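Local coordinates for protein sulfoquinovosidase (Escherichia coli, PDB 5AEG) that hydrolyses sulfoquinovosyl diacylglycerides and simpler sulfoquinovosides such as sulfoquinovosyl glycerol, releasing sulfoquinovose for breakdown by sulfoglycolysis, at residues Gly244-Leu249 / Thr496-His501; Leu249-Tyr254 / Tyr571-Val576; Leu377-Ala382 / Tyr415-Val420; Arg611-Ala616 / Pro658-Arg663. All coordinates share one frame; numbering follows the deposited sequence.

Interaction 1 (Gly244-Leu249 / Thr496-His501)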
loop_
_atom_site.group_PDB
_atom_site.type_symbol
_atom_site.label_atom_id
_atom_site.label_comp_id
_atom_site.label_asym_id
_atom_site.label_seq_id
_atom_site.Cartn_x
_atom_site.Cartn_y
_atom_site.Cartn_z
ATOM N N GLY A 244 -6.289 0.987 -13.097
ATOM C CA GLY A 244 -5.995 2.416 -12.994
ATOM C C GLY A 244 -4.497 2.681 -13.080
ATOM O O GLY A 244 -3.708 1.784 -12.729
ATOM N N ARG A 245 -4.151 3.888 -13.563
ATOM C CA ARG A 245 -2.806 4.438 -13.532
ATOM C C ARG A 245 -2.788 5.729 -12.750
ATOM O O ARG A 245 -3.750 6.465 -12.747
ATOM C CB ARG A 245 -2.279 4.691 -14.915
ATOM C CG ARG A 245 -2.066 3.404 -15.642
ATOM C CD ARG A 245 -1.502 3.479 -17.056
ATOM N NE ARG A 245 -1.491 2.175 -17.697
ATOM C CZ ARG A 245 -1.957 1.914 -18.910
ATOM N NH1 ARG A 245 -2.366 2.896 -19.693
ATOM N NH2 ARG A 245 -1.974 0.689 -19.340
ATOM N N GLN A 246 -1.675 5.991 -12.059
ATOM C CA GLN A 246 -1.565 7.155 -11.212
ATOM C C GLN A 246 -1.164 8.384 -12.047
ATOM O O GLN A 246 -0.530 8.262 -13.051
ATOM C CB GLN A 246 -0.428 6.944 -10.179
ATOM C CG GLN A 246 -0.702 5.809 -9.159
ATOM C CD GLN A 246 -0.079 4.499 -9.549
ATOM O OE1 GLN A 246 1.156 4.369 -9.598
ATOM N NE2 GLN A 246 -0.937 3.512 -9.900
ATOM N N PRO A 247 -1.445 9.545 -11.561
ATOM C CA PRO A 247 -0.914 10.745 -12.210
ATOM C C PRO A 247 0.568 10.879 -12.102
ATOM O O PRO A 247 1.220 10.297 -11.189
ATOM C CB PRO A 247 -1.602 11.897 -11.439
ATOM C CG PRO A 247 -2.741 11.282 -10.713
ATOM C CD PRO A 247 -2.293 9.859 -10.420
ATOM N N GLU A 248 1.140 11.672 -13.004
ATOM C CA GLU A 248 2.466 12.221 -12.771
ATOM C C GLU A 248 2.488 13.074 -11.502
ATOM O O GLU A 248 1.539 13.738 -11.182
ATOM C CB GLU A 248 2.929 13.085 -13.944
ATOM C CG GLU A 248 3.160 12.262 -15.199
ATOM C CD GLU A 248 3.651 13.078 -16.390
ATOM O OE1 GLU A 248 3.692 14.310 -16.333
ATOM O OE2 GLU A 248 4.016 12.457 -17.364
ATOM N N LEU A 249 3.597 12.950 -10.736
ATOM C CA LEU A 249 3.802 13.733 -9.512
ATOM C C LEU A 249 4.031 15.206 -9.835
ATOM O O LEU A 249 4.654 15.550 -10.850
ATOM C CB LEU A 249 5.027 13.230 -8.746
ATOM C CG LEU A 249 4.980 11.796 -8.204
ATOM C CD1 LEU A 249 6.303 11.377 -7.566
ATOM C CD2 LEU A 249 3.893 11.674 -7.174
ATOM N N THR A 496 0.989 -5.108 -8.042
ATOM C CA THR A 496 -0.460 -4.952 -7.935
ATOM C C THR A 496 -0.862 -3.630 -8.591
ATOM O O THR A 496 -1.955 -3.069 -8.372
ATOM C CB THR A 496 -0.907 -4.962 -6.423
ATOM O OG1 THR A 496 -0.301 -6.060 -5.748
ATOM C CG2 THR A 496 -2.406 -5.181 -6.345
ATOM N N GLY A 497 0.038 -3.050 -9.362
ATOM C CA GLY A 497 -0.311 -1.864 -10.081
ATOM C C GLY A 497 -0.238 -0.499 -9.510
ATOM O O GLY A 497 -0.811 0.419 -10.080
ATOM N N HIS A 498 0.445 -0.336 -8.388
ATOM C CA HIS A 498 0.689 0.997 -7.809
ATOM C C HIS A 498 2.246 1.166 -7.711
ATOM O O HIS A 498 2.983 0.367 -7.052
ATOM C CB HIS A 498 0.021 1.202 -6.452
ATOM C CG HIS A 498 -0.126 2.666 -6.136
ATOM N ND1 HIS A 498 0.952 3.539 -6.085
ATOM C CD2 HIS A 498 -1.229 3.428 -6.009
ATOM C CE1 HIS A 498 0.516 4.769 -5.888
ATOM N NE2 HIS A 498 -0.807 4.726 -5.824
ATOM N N GLY A 499 2.754 2.141 -8.484
ATOM C CA GLY A 499 4.168 2.342 -8.729
ATOM C C GLY A 499 4.786 3.602 -8.070
ATOM O O GLY A 499 5.885 3.951 -8.380
ATOM N N LEU A 500 4.086 4.266 -7.129
ATOM C CA LEU A 500 4.592 5.409 -6.397
ATOM C C LEU A 500 4.543 5.157 -4.895
ATOM O O LEU A 500 3.447 5.113 -4.333
ATOM C CB LEU A 500 3.801 6.691 -6.778
ATOM C CG LEU A 500 3.724 7.023 -8.285
ATOM C CD1 LEU A 500 2.793 8.177 -8.531
ATOM C CD2 LEU A 500 5.086 7.312 -8.781
ATOM N N HIS A 501 5.696 5.056 -4.221
ATOM C CA HIS A 501 5.761 4.539 -2.871
ATOM C C HIS A 501 6.881 5.210 -2.112
ATOM O O HIS A 501 7.979 5.258 -2.608
ATOM C CB HIS A 501 6.053 3.016 -2.910
ATOM C CG HIS A 501 5.829 2.282 -1.636
ATOM N ND1 HIS A 501 6.854 1.859 -0.822
ATOM C CD2 HIS A 501 4.703 1.775 -1.100
ATOM C CE1 HIS A 501 6.375 1.134 0.162
ATOM N NE2 HIS A 501 5.064 1.021 -0.014
#
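Q246 lays its carboxamide flat over the imidazole of H498, and this stack is the dense part of the contact. The two planes are only 10° apart, with Q246 CD 3.6 Å above the centre of the ring; Q246 CG adds a CH-pi contact to the same face. With chi1 at -66° and chi2 bent to 96°, the amide turns across the ring and brings both of its polar atoms to the neighbouring backbone. G499 N donates to Q246 OE1 over 3.0 Å, nearly straight but from above the carbonyl plane, while Q246 NE2 reaches a lone pair of G497 O at 3.1 Å. Each amide atom has a second partner, OE1 in N579 ND2 and NE2 in Q462 O, so four bonds fix the orientation of this buried group. H498 NE2 is in turn held by S465 O.

The segments belong to the TIM-barrel domain of family 31: 496-501 leads from helix 486-495 into strand 501-505, and G497, with positive phi, is the C-prime residue of the Schellman motif that ends this helix. An alanine in place of Q246 would probably leave G499 N and G497 O without these mates and open a gap over the H498 ring.

Toward L249 the contact is mostly apolar and sparser. L500 CD1 fits between Q246 CB, the carbonyl of P247 and L249 CD2, the last at 3.9 Å. On the outer side, E248 is exposed and turned from 496-501, and R245 also points away, its guanidinium bonded to E237 O and T240 OG1 of the preceding helix.

Interaction 2 (Leu249-Tyr254 / Tyr571-Val576)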
loop_
_atom_site.group_PDB
_atom_site.type_symbol
_atom_site.label_atom_id
_atom_site.label_comp_id
_atom_site.label_asym_id
_atom_site.label_seq_id
_atom_site.Cartn_x
_atom_site.Cartn_y
_atom_site.Cartn_z
ATOM N N LEU A 249 3.597 12.950 -10.736
ATOM C CA LEU A 249 3.802 13.733 -9.512
ATOM C C LEU A 249 4.031 15.206 -9.835
ATOM O O LEU A 249 4.654 15.550 -10.850
ATOM C CB LEU A 249 5.027 13.230 -8.746
ATOM C CG LEU A 249 4.980 11.796 -8.204
ATOM C CD1 LEU A 249 6.303 11.377 -7.566
ATOM C CD2 LEU A 249 3.893 11.674 -7.174
ATOM N N PRO A 250 3.653 16.067 -8.909
ATOM C CA PRO A 250 4.055 17.461 -9.124
ATOM C C PRO A 250 5.513 17.608 -9.174
ATOM O O PRO A 250 6.241 16.891 -8.440
ATOM C CB PRO A 250 3.488 18.195 -7.945
ATOM C CG PRO A 250 2.367 17.318 -7.423
ATOM C CD PRO A 250 2.743 15.909 -7.763
ATOM N N ASP A 251 5.953 18.578 -9.969
ATOM C CA ASP A 251 7.379 18.840 -10.185
ATOM C C ASP A 251 8.151 19.119 -8.898
ATOM O O ASP A 251 9.312 18.816 -8.797
ATOM C CB ASP A 251 7.596 20.008 -11.171
ATOM C CG ASP A 251 9.033 20.019 -11.724
ATOM O OD1 ASP A 251 9.398 19.013 -12.388
ATOM O OD2 ASP A 251 9.810 20.902 -11.353
ATOM N N TRP A 252 7.474 19.697 -7.916
ATOM C CA TRP A 252 8.131 20.129 -6.696
ATOM C C TRP A 252 8.500 18.938 -5.736
ATOM O O TRP A 252 9.350 19.083 -4.825
ATOM C CB TRP A 252 7.305 21.225 -5.987
ATOM C CG TRP A 252 5.908 20.809 -5.631
ATOM C CD1 TRP A 252 4.790 21.069 -6.342
ATOM C CD2 TRP A 252 5.483 20.076 -4.460
ATOM N NE1 TRP A 252 3.705 20.586 -5.692
ATOM C CE2 TRP A 252 4.096 19.955 -4.546
ATOM C CE3 TRP A 252 6.150 19.576 -3.310
ATOM C CZ2 TRP A 252 3.342 19.312 -3.585
ATOM C CZ3 TRP A 252 5.412 18.941 -2.336
ATOM C CH2 TRP A 252 4.009 18.824 -2.460
ATOM N N ILE A 253 7.885 17.782 -5.956
ATOM C CA ILE A 253 8.237 16.551 -5.191
ATOM C C ILE A 253 9.702 16.174 -5.298
ATOM O O ILE A 253 10.303 15.756 -4.328
ATOM C CB ILE A 253 7.354 15.343 -5.596
ATOM C CG1 ILE A 253 5.886 15.622 -5.252
ATOM C CG2 ILE A 253 7.820 14.098 -4.821
ATOM C CD1 ILE A 253 5.522 15.600 -3.779
ATOM N N TYR A 254 10.295 16.481 -6.448
ATOM C CA TYR A 254 11.678 16.168 -6.707
ATOM C C TYR A 254 12.687 17.150 -6.121
ATOM O O TYR A 254 13.920 16.928 -6.230
ATOM C CB TYR A 254 11.897 16.091 -8.235
ATOM C CG TYR A 254 10.931 15.204 -8.926
ATOM C CD1 TYR A 254 11.042 13.860 -8.874
ATOM C CD2 TYR A 254 9.925 15.727 -9.701
ATOM C CE1 TYR A 254 10.110 13.032 -9.511
ATOM C CE2 TYR A 254 8.992 14.931 -10.329
ATOM C CZ TYR A 254 9.105 13.569 -10.217
ATOM O OH TYR A 254 8.190 12.793 -10.817
ATOM N N TYR A 571 15.904 11.965 -13.951
ATOM C CA TYR A 571 15.821 10.527 -14.096
ATOM C C TYR A 571 14.532 9.985 -13.444
ATOM O O TYR A 571 13.766 9.246 -14.074
ATOM C CB TYR A 571 17.038 9.858 -13.471
ATOM C CG TYR A 571 17.014 8.378 -13.460
ATOM C CD1 TYR A 571 17.164 7.641 -14.647
ATOM C CD2 TYR A 571 16.759 7.670 -12.299
ATOM C CE1 TYR A 571 17.162 6.290 -14.673
ATOM C CE2 TYR A 571 16.745 6.280 -12.314
ATOM C CZ TYR A 571 16.953 5.586 -13.496
ATOM O OH TYR A 571 16.920 4.223 -13.486
ATOM N N LEU A 572 14.292 10.429 -12.206
ATOM C CA LEU A 572 13.023 10.081 -11.509
ATOM C C LEU A 572 11.739 10.569 -12.257
ATOM O O LEU A 572 10.752 9.882 -12.358
ATOM C CB LEU A 572 13.036 10.674 -10.127
ATOM C CG LEU A 572 14.076 10.104 -9.161
ATOM C CD1 LEU A 572 14.081 10.817 -7.792
ATOM C CD2 LEU A 572 13.881 8.590 -8.963
ATOM N N LYS A 573 11.807 11.747 -12.839
ATOM C CA LYS A 573 10.695 12.359 -13.495
ATOM C C LYS A 573 10.390 11.534 -14.734
ATOM O O LYS A 573 9.245 11.251 -15.000
ATOM C CB LYS A 573 11.080 13.854 -13.754
ATOM C CG LYS A 573 10.063 14.691 -14.435
ATOM C CD LYS A 573 10.305 16.212 -14.250
ATOM C CE LYS A 573 9.083 16.980 -14.790
ATOM N NZ LYS A 573 7.957 17.108 -13.766
ATOM N N GLU A 574 11.410 11.106 -15.475
ATOM C CA GLU A 574 11.201 10.176 -16.560
ATOM C C GLU A 574 10.526 8.847 -16.107
ATOM O O GLU A 574 9.568 8.357 -16.747
ATOM C CB GLU A 574 12.522 9.920 -17.313
ATOM C CG GLU A 574 12.423 8.812 -18.395
ATOM C CD GLU A 574 13.790 8.466 -18.992
ATOM O OE1 GLU A 574 14.602 7.653 -18.455
ATOM O OE2 GLU A 574 14.106 9.130 -19.978
ATOM N N ALA A 575 11.041 8.255 -15.023
ATOM C CA ALA A 575 10.429 7.047 -14.456
ATOM C C ALA A 575 8.982 7.255 -14.051
ATOM O O ALA A 575 8.103 6.424 -14.390
ATOM C CB ALA A 575 11.284 6.474 -13.311
ATOM N N VAL A 576 8.703 8.367 -13.368
ATOM C CA VAL A 576 7.311 8.681 -12.959
ATOM C C VAL A 576 6.369 8.861 -14.182
ATOM O O VAL A 576 5.213 8.487 -14.141
ATOM C CB VAL A 576 7.316 9.878 -11.998
ATOM C CG1 VAL A 576 5.934 10.461 -11.800
ATOM C CG2 VAL A 576 7.978 9.479 -10.683
#
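This is a largely buried loop-to-helix contact, rimmed by a salt bridge, in which the segment leading to strand 257-260 packs against helix 569-582. The Y254 ring makes the largest part of it. K573 CB lies over one face, offset toward the rim, while V576 CG2 sits at the ring edge and L572 CB approaches Y254 CE1 to 3.8 Å. With CG anti to the carbonyl carbon (chi1 -51°), the ring extends to the helix, where Y254 OH meets V576 CB at 3.3 Å. L249 CG adds an apolar contact with V576 CG1 at 4.0 Å, the two side chains crossing at about a right angle; both methyls of the branched valine lie between the leucine and the tyrosine hydroxyl.

At the margin, the long aliphatic chain of K573 suits an exposed place: it skirts the tyrosine, then bends at chi4 (85°) to set its ammonium against D251. K573 NZ reaches D251 OD1 at 2.8 Å on the anti lone pair, and D251 OD2 forms a salt bridge with K569, so two lysines of one helix probably stabilise the negative carboxylate. An alanine at Y254 would probably leave a gap beneath K573 CB and strip L572 and V576 of their aromatic partner. Helix 569-582 thus covers the approach to a strand of the parallel barrel sheet, within the TIM-barrel fold of family 31.

Interaction 3 (Leu377-Ala382 / Tyr415-Val420)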
loop_
_atom_site.group_PDB
_atom_site.type_symbol
_atom_site.label_atom_id
_atom_site.label_comp_id
_atom_site.label_asym_id
_atom_site.label_seq_id
_atom_site.Cartn_x
_atom_site.Cartn_y
_atom_site.Cartn_z
ATOM N N LEU A 377 -19.142 7.394 3.751
ATOM C CA LEU A 377 -18.790 7.719 2.377
ATOM C C LEU A 377 -19.744 7.095 1.297
ATOM O O LEU A 377 -19.605 7.444 0.110
ATOM C CB LEU A 377 -17.301 7.343 2.057
ATOM C CG LEU A 377 -16.254 8.071 2.921
ATOM C CD1 LEU A 377 -14.818 7.607 2.629
ATOM C CD2 LEU A 377 -16.359 9.543 2.658
ATOM N N THR A 378 -20.601 6.136 1.687
ATOM C CA THR A 378 -21.583 5.543 0.755
ATOM C C THR A 378 -22.850 6.450 0.672
ATOM O O THR A 378 -23.670 6.217 -0.139
ATOM C CB THR A 378 -22.103 4.150 1.169
ATOM O OG1 THR A 378 -23.036 4.237 2.268
ATOM C CG2 THR A 378 -20.967 3.211 1.625
ATOM N N ASN A 379 -22.972 7.446 1.523
ATOM C CA ASN A 379 -24.010 8.468 1.397
ATOM C C ASN A 379 -23.568 9.547 0.448
ATOM O O ASN A 379 -22.634 10.324 0.707
ATOM C CB ASN A 379 -24.332 9.025 2.776
ATOM C CG ASN A 379 -25.392 10.156 2.753
ATOM O OD1 ASN A 379 -25.649 10.789 1.723
ATOM N ND2 ASN A 379 -25.945 10.395 3.882
ATOM N N PRO A 380 -24.206 9.625 -0.698
ATOM C CA PRO A 380 -23.663 10.567 -1.683
ATOM C C PRO A 380 -23.598 12.067 -1.245
ATOM O O PRO A 380 -22.741 12.839 -1.733
ATOM C CB PRO A 380 -24.597 10.392 -2.890
ATOM C CG PRO A 380 -25.351 9.112 -2.663
ATOM C CD PRO A 380 -25.395 8.879 -1.192
ATOM N N GLU A 381 -24.453 12.482 -0.318
ATOM C CA GLU A 381 -24.372 13.852 0.161
ATOM C C GLU A 381 -23.242 13.996 1.182
ATOM O O GLU A 381 -22.595 15.031 1.238
ATOM C CB GLU A 381 -25.693 14.283 0.801
ATOM C CG GLU A 381 -26.845 14.327 -0.183
ATOM C CD GLU A 381 -28.181 14.289 0.537
ATOM O OE1 GLU A 381 -28.349 15.032 1.548
ATOM O OE2 GLU A 381 -29.055 13.506 0.101
ATOM N N ALA A 382 -23.045 12.965 2.000
ATOM C CA ALA A 382 -21.937 12.989 2.976
ATOM C C ALA A 382 -20.569 13.011 2.232
ATOM O O ALA A 382 -19.654 13.756 2.623
ATOM C CB ALA A 382 -22.031 11.822 3.900
ATOM N N TYR A 415 -23.766 0.409 9.997
ATOM C CA TYR A 415 -24.860 0.307 9.076
ATOM C C TYR A 415 -24.738 1.512 8.188
ATOM O O TYR A 415 -24.681 2.649 8.666
ATOM C CB TYR A 415 -26.218 0.272 9.827
ATOM C CG TYR A 415 -26.327 -1.002 10.557
ATOM C CD1 TYR A 415 -25.702 -1.159 11.761
ATOM C CD2 TYR A 415 -26.950 -2.112 9.979
ATOM C CE1 TYR A 415 -25.698 -2.379 12.404
ATOM C CE2 TYR A 415 -26.976 -3.328 10.635
ATOM C CZ TYR A 415 -26.332 -3.445 11.841
ATOM O OH TYR A 415 -26.327 -4.603 12.546
ATOM N N LEU A 416 -24.682 1.221 6.888
ATOM C CA LEU A 416 -24.332 2.159 5.879
ATOM C C LEU A 416 -25.518 2.545 5.030
ATOM O O LEU A 416 -26.414 1.727 4.802
ATOM C CB LEU A 416 -23.270 1.546 4.951
ATOM C CG LEU A 416 -22.057 1.210 5.820
ATOM C CD1 LEU A 416 -21.222 0.147 5.239
ATOM C CD2 LEU A 416 -21.311 2.489 6.204
ATOM N N HIS A 417 -25.435 3.763 4.507
ATOM C CA HIS A 417 -26.475 4.372 3.692
ATOM C C HIS A 417 -26.831 3.587 2.448
ATOM O O HIS A 417 -27.989 3.580 2.066
ATOM C CB HIS A 417 -26.081 5.749 3.287
ATOM C CG HIS A 417 -27.166 6.545 2.652
ATOM N ND1 HIS A 417 -27.380 6.560 1.295
ATOM C CD2 HIS A 417 -28.084 7.381 3.190
ATOM C CE1 HIS A 417 -28.409 7.344 1.014
ATOM N NE2 HIS A 417 -28.841 7.864 2.149
ATOM N N ASN A 418 -25.866 2.948 1.806
ATOM C CA ASN A 418 -26.174 2.188 0.637
ATOM C C ASN A 418 -26.821 0.807 0.959
ATOM O O ASN A 418 -27.057 0.088 0.077
ATOM C CB ASN A 418 -24.933 2.055 -0.269
ATOM C CG ASN A 418 -23.833 1.163 0.362
ATOM O OD1 ASN A 418 -23.972 0.705 1.460
ATOM N ND2 ASN A 418 -22.778 0.896 -0.383
ATOM N N GLY A 419 -27.022 0.460 2.213
ATOM C CA GLY A 419 -27.529 -0.821 2.670
ATOM C C GLY A 419 -26.682 -2.031 2.360
ATOM O O GLY A 419 -27.155 -3.161 2.491
ATOM N N VAL A 420 -25.419 -1.822 1.938
ATOM C CA VAL A 420 -24.486 -2.983 1.802
ATOM C C VAL A 420 -23.920 -3.340 3.133
ATOM O O VAL A 420 -23.549 -2.462 3.915
ATOM C CB VAL A 420 -23.383 -2.726 0.757
ATOM C CG1 VAL A 420 -22.471 -3.956 0.650
ATOM C CG2 VAL A 420 -24.006 -2.395 -0.610
#
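T378, just ahead of the capped N-terminus of helix 380-395, inserts its hydroxyl into a type I beta turn running from L416 to G419. N418 N donates to T378 OG1 at 3.1 Å, a bent bond of 146°. Threonine suits the place because one branch accepts this N-H while the other packs: the methyl CG2 of T378 lies against the amide of N418, 3.6 Å from N418 ND2, and T378 CB packs against the flat carboxamide at N418 CG. The two side chains cross at about a right angle.

Beside this pair, N379 and H417 stack amide on imidazole, their planes 20° apart. N379 CG lies 3.9 Å above the ring plane, displaced toward the rim, and N379 CB makes a CH-pi contact over the same face. P380 extends the surface, its CD reaching H417 ND1 at 3.9 Å. H417 remains an exposed residue, in keeping with its place at the outer margin of this surface contact in the TIM-barrel domain.

A second shell sets these groups. D376 bonds both partners, OD1 to the T378 hydroxyl and OD2 to H417 N, tying the turn to the residues before the helix, while W429 and M425 of helix 422-444 pack against T378 and N418 respectively. N379 is the N-cap: with CG anti to its backbone N (chi1 178°), OD1 folds back to accept from E381 N and, weakly, from A382 N, which fixes the amide plane beneath the histidine. The turn is braced likewise by an Asx turn, in which V420 N donates to N418 OD1 at 3.0 Å from well above the carbonyl plane.

Interaction 4 (Arg611-Ala616 / Pro658-Arg663)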
loop_
_atom_site.group_PDB
_atom_site.type_symbol
_atom_site.label_atom_id
_atom_site.label_comp_id
_atom_site.label_asym_id
_atom_site.label_seq_id
_atom_site.Cartn_x
_atom_site.Cartn_y
_atom_site.Cartn_z
ATOM N N ARG A 611 15.007 1.828 -14.655
ATOM C CA ARG A 611 15.747 0.753 -15.313
ATOM C C ARG A 611 17.204 0.544 -14.877
ATOM O O ARG A 611 17.688 -0.605 -14.877
ATOM C CB ARG A 611 15.710 1.020 -16.832
ATOM C CG ARG A 611 16.406 0.019 -17.736
ATOM C CD ARG A 611 15.833 -1.352 -17.736
ATOM N NE ARG A 611 16.678 -2.366 -18.473
ATOM C CZ ARG A 611 17.636 -3.115 -17.903
ATOM N NH1 ARG A 611 17.962 -3.025 -16.545
ATOM N NH2 ARG A 611 18.285 -3.972 -18.670
ATOM N N ASP A 612 17.904 1.626 -14.500
ATOM C CA ASP A 612 19.382 1.633 -14.553
ATOM C C ASP A 612 20.072 1.718 -13.196
ATOM O O ASP A 612 21.304 1.712 -13.130
ATOM C CB ASP A 612 19.806 2.821 -15.439
ATOM C CG ASP A 612 19.458 2.633 -16.931
ATOM O OD1 ASP A 612 19.339 1.501 -17.311
ATOM O OD2 ASP A 612 19.255 3.617 -17.654
ATOM N N ILE A 613 19.309 1.838 -12.086
ATOM C CA ILE A 613 19.961 1.876 -10.765
ATOM C C ILE A 613 19.492 0.694 -9.961
ATOM O O ILE A 613 18.277 0.404 -9.915
ATOM C CB ILE A 613 19.571 3.166 -10.007
ATOM C CG1 ILE A 613 20.117 4.371 -10.746
ATOM C CG2 ILE A 613 20.139 3.110 -8.576
ATOM C CD1 ILE A 613 19.703 5.730 -10.214
ATOM N N LEU A 614 20.414 0.002 -9.304
ATOM C CA LEU A 614 20.093 -1.088 -8.446
ATOM C C LEU A 614 20.364 -0.629 -7.020
ATOM O O LEU A 614 21.485 -0.143 -6.714
ATOM C CB LEU A 614 20.892 -2.315 -8.803
ATOM C CG LEU A 614 20.663 -3.635 -8.001
ATOM C CD1 LEU A 614 20.955 -4.839 -8.884
ATOM C CD2 LEU A 614 21.417 -3.751 -6.720
ATOM N N VAL A 615 19.405 -0.876 -6.111
ATOM C CA VAL A 615 19.532 -0.400 -4.679
ATOM C C VAL A 615 19.343 -1.566 -3.727
ATOM O O VAL A 615 18.344 -2.329 -3.840
ATOM C CB VAL A 615 18.528 0.712 -4.318
ATOM C CG1 VAL A 615 18.754 1.308 -2.904
ATOM C CG2 VAL A 615 18.465 1.794 -5.375
ATOM N N ALA A 616 20.247 -1.706 -2.770
ATOM C CA ALA A 616 20.048 -2.708 -1.751
ATOM C C ALA A 616 20.277 -2.035 -0.410
ATOM O O ALA A 616 21.378 -1.995 0.095
ATOM C CB ALA A 616 20.961 -3.879 -1.936
ATOM N N PRO A 658 25.264 4.316 0.457
ATOM C CA PRO A 658 24.403 3.118 0.481
ATOM C C PRO A 658 24.760 2.209 -0.716
ATOM O O PRO A 658 25.370 2.670 -1.689
ATOM C CB PRO A 658 23.027 3.653 0.267
ATOM C CG PRO A 658 23.175 5.033 -0.287
ATOM C CD PRO A 658 24.475 5.518 0.343
ATOM N N PRO A 659 24.361 0.955 -0.650
ATOM C CA PRO A 659 24.770 0.029 -1.755
ATOM C C PRO A 659 23.910 0.248 -2.970
ATOM O O PRO A 659 22.736 -0.226 -2.996
ATOM C CB PRO A 659 24.576 -1.347 -1.142
ATOM C CG PRO A 659 24.522 -1.123 0.349
ATOM C CD PRO A 659 23.797 0.197 0.476
ATOM N N VAL A 660 24.422 1.109 -3.873
ATOM C CA VAL A 660 23.728 1.598 -5.022
ATOM C C VAL A 660 24.668 1.396 -6.212
ATOM O O VAL A 660 25.822 1.812 -6.151
ATOM C CB VAL A 660 23.360 3.103 -4.900
ATOM C CG1 VAL A 660 22.796 3.641 -6.198
ATOM C CG2 VAL A 660 22.319 3.343 -3.754
ATOM N N PHE A 661 24.167 0.777 -7.276
ATOM C CA PHE A 661 24.958 0.543 -8.457
ATOM C C PHE A 661 24.186 1.009 -9.657
ATOM O O PHE A 661 22.948 1.036 -9.636
ATOM C CB PHE A 661 25.261 -0.964 -8.580
ATOM C CG PHE A 661 25.913 -1.559 -7.418
ATOM C CD1 PHE A 661 25.195 -1.820 -6.262
ATOM C CD2 PHE A 661 27.260 -1.920 -7.473
ATOM C CE1 PHE A 661 25.834 -2.376 -5.175
ATOM C CE2 PHE A 661 27.871 -2.504 -6.422
ATOM C CZ PHE A 661 27.170 -2.713 -5.252
ATOM N N TYR A 662 24.854 1.463 -10.684
ATOM C CA TYR A 662 24.200 1.812 -11.903
ATOM C C TYR A 662 24.814 1.132 -13.154
ATOM O O TYR A 662 25.973 0.700 -13.130
ATOM C CB TYR A 662 24.115 3.316 -12.108
ATOM C CG TYR A 662 25.466 4.032 -12.411
ATOM C CD1 TYR A 662 25.977 4.122 -13.695
ATOM C CD2 TYR A 662 26.225 4.543 -11.391
ATOM C CE1 TYR A 662 27.210 4.763 -13.973
ATOM C CE2 TYR A 662 27.480 5.185 -11.640
ATOM C CZ TYR A 662 27.933 5.337 -12.935
ATOM O OH TYR A 662 29.180 5.972 -13.113
ATOM N N ARG A 663 23.995 1.061 -14.188
ATOM C CA ARG A 663 24.356 0.352 -15.442
ATOM C C ARG A 663 25.336 1.329 -16.220
ATOM O O ARG A 663 24.970 2.433 -16.589
ATOM C CB ARG A 663 23.114 0.059 -16.304
ATOM C CG ARG A 663 22.211 -1.041 -15.731
ATOM C CD ARG A 663 21.045 -1.372 -16.630
ATOM N NE ARG A 663 21.521 -1.833 -17.920
ATOM C CZ ARG A 663 21.368 -1.209 -19.078
ATOM N NH1 ARG A 663 20.763 -0.010 -19.183
ATOM N NH2 ARG A 663 21.919 -1.796 -20.168
#
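The guanidinium groups of R611 and R663 lie one over the other, centres 4.4 Å apart and planes 28° from parallel, each offset toward the other's rim. At the edge of the R663 group and in its plane stands D612, whose OD1 takes a 2.8 Å salt-bridge hydrogen bond from R663 NH1, although the bond meets the carboxylate from above its own plane. R663 reaches both residues by bending at chi3 (60°).

This cluster closes one end of an antiparallel strand pair in the C-terminal beta-domain, 613-615 against 660-663. L614 and F661 form the hydrogen-bonded pair, with L614 N to F661 O at 2.8 Å and F661 N to L614 O at 2.9 Å; R663 N to D612 O and A616 N to P659 O continue the ladder at its ends. I613, V615, V660 and Y662 share one face, where I613 CG2 packs on V660 CG1 at 3.6 Å; beta-branched residues suit these extended strands. L614 and F661 occupy the other face, over L628.

The like charges of R611 and R663 sit close, and D612 and D633, which bonds R663 NE, probably offset them, while Y594 holds R611 NH1 and S666 binds the second oxygen of D612.

Overall arrangement
Interactions 1 and 2 are adjoining halves of one buried region: they share L249, their centres lie 12 Å apart, and L500 CD2 of the first packs on V576 CG2 of the second at 4.1 Å. Helix 569-582 also touches the C-terminal domain: Y571 OH lies 3.0 Å from D612 N, a probable hydrogen bond joining interactions 2 and 4. Interaction 3 stands apart on the barrel surface, its centre about 47 Å from that of interaction 4, on opposite sides of the chain's centre. All four lie away from the active site, with its nucleophile D405 and probable proton donor D472; they join parts of the barrel and of the C-terminal domain.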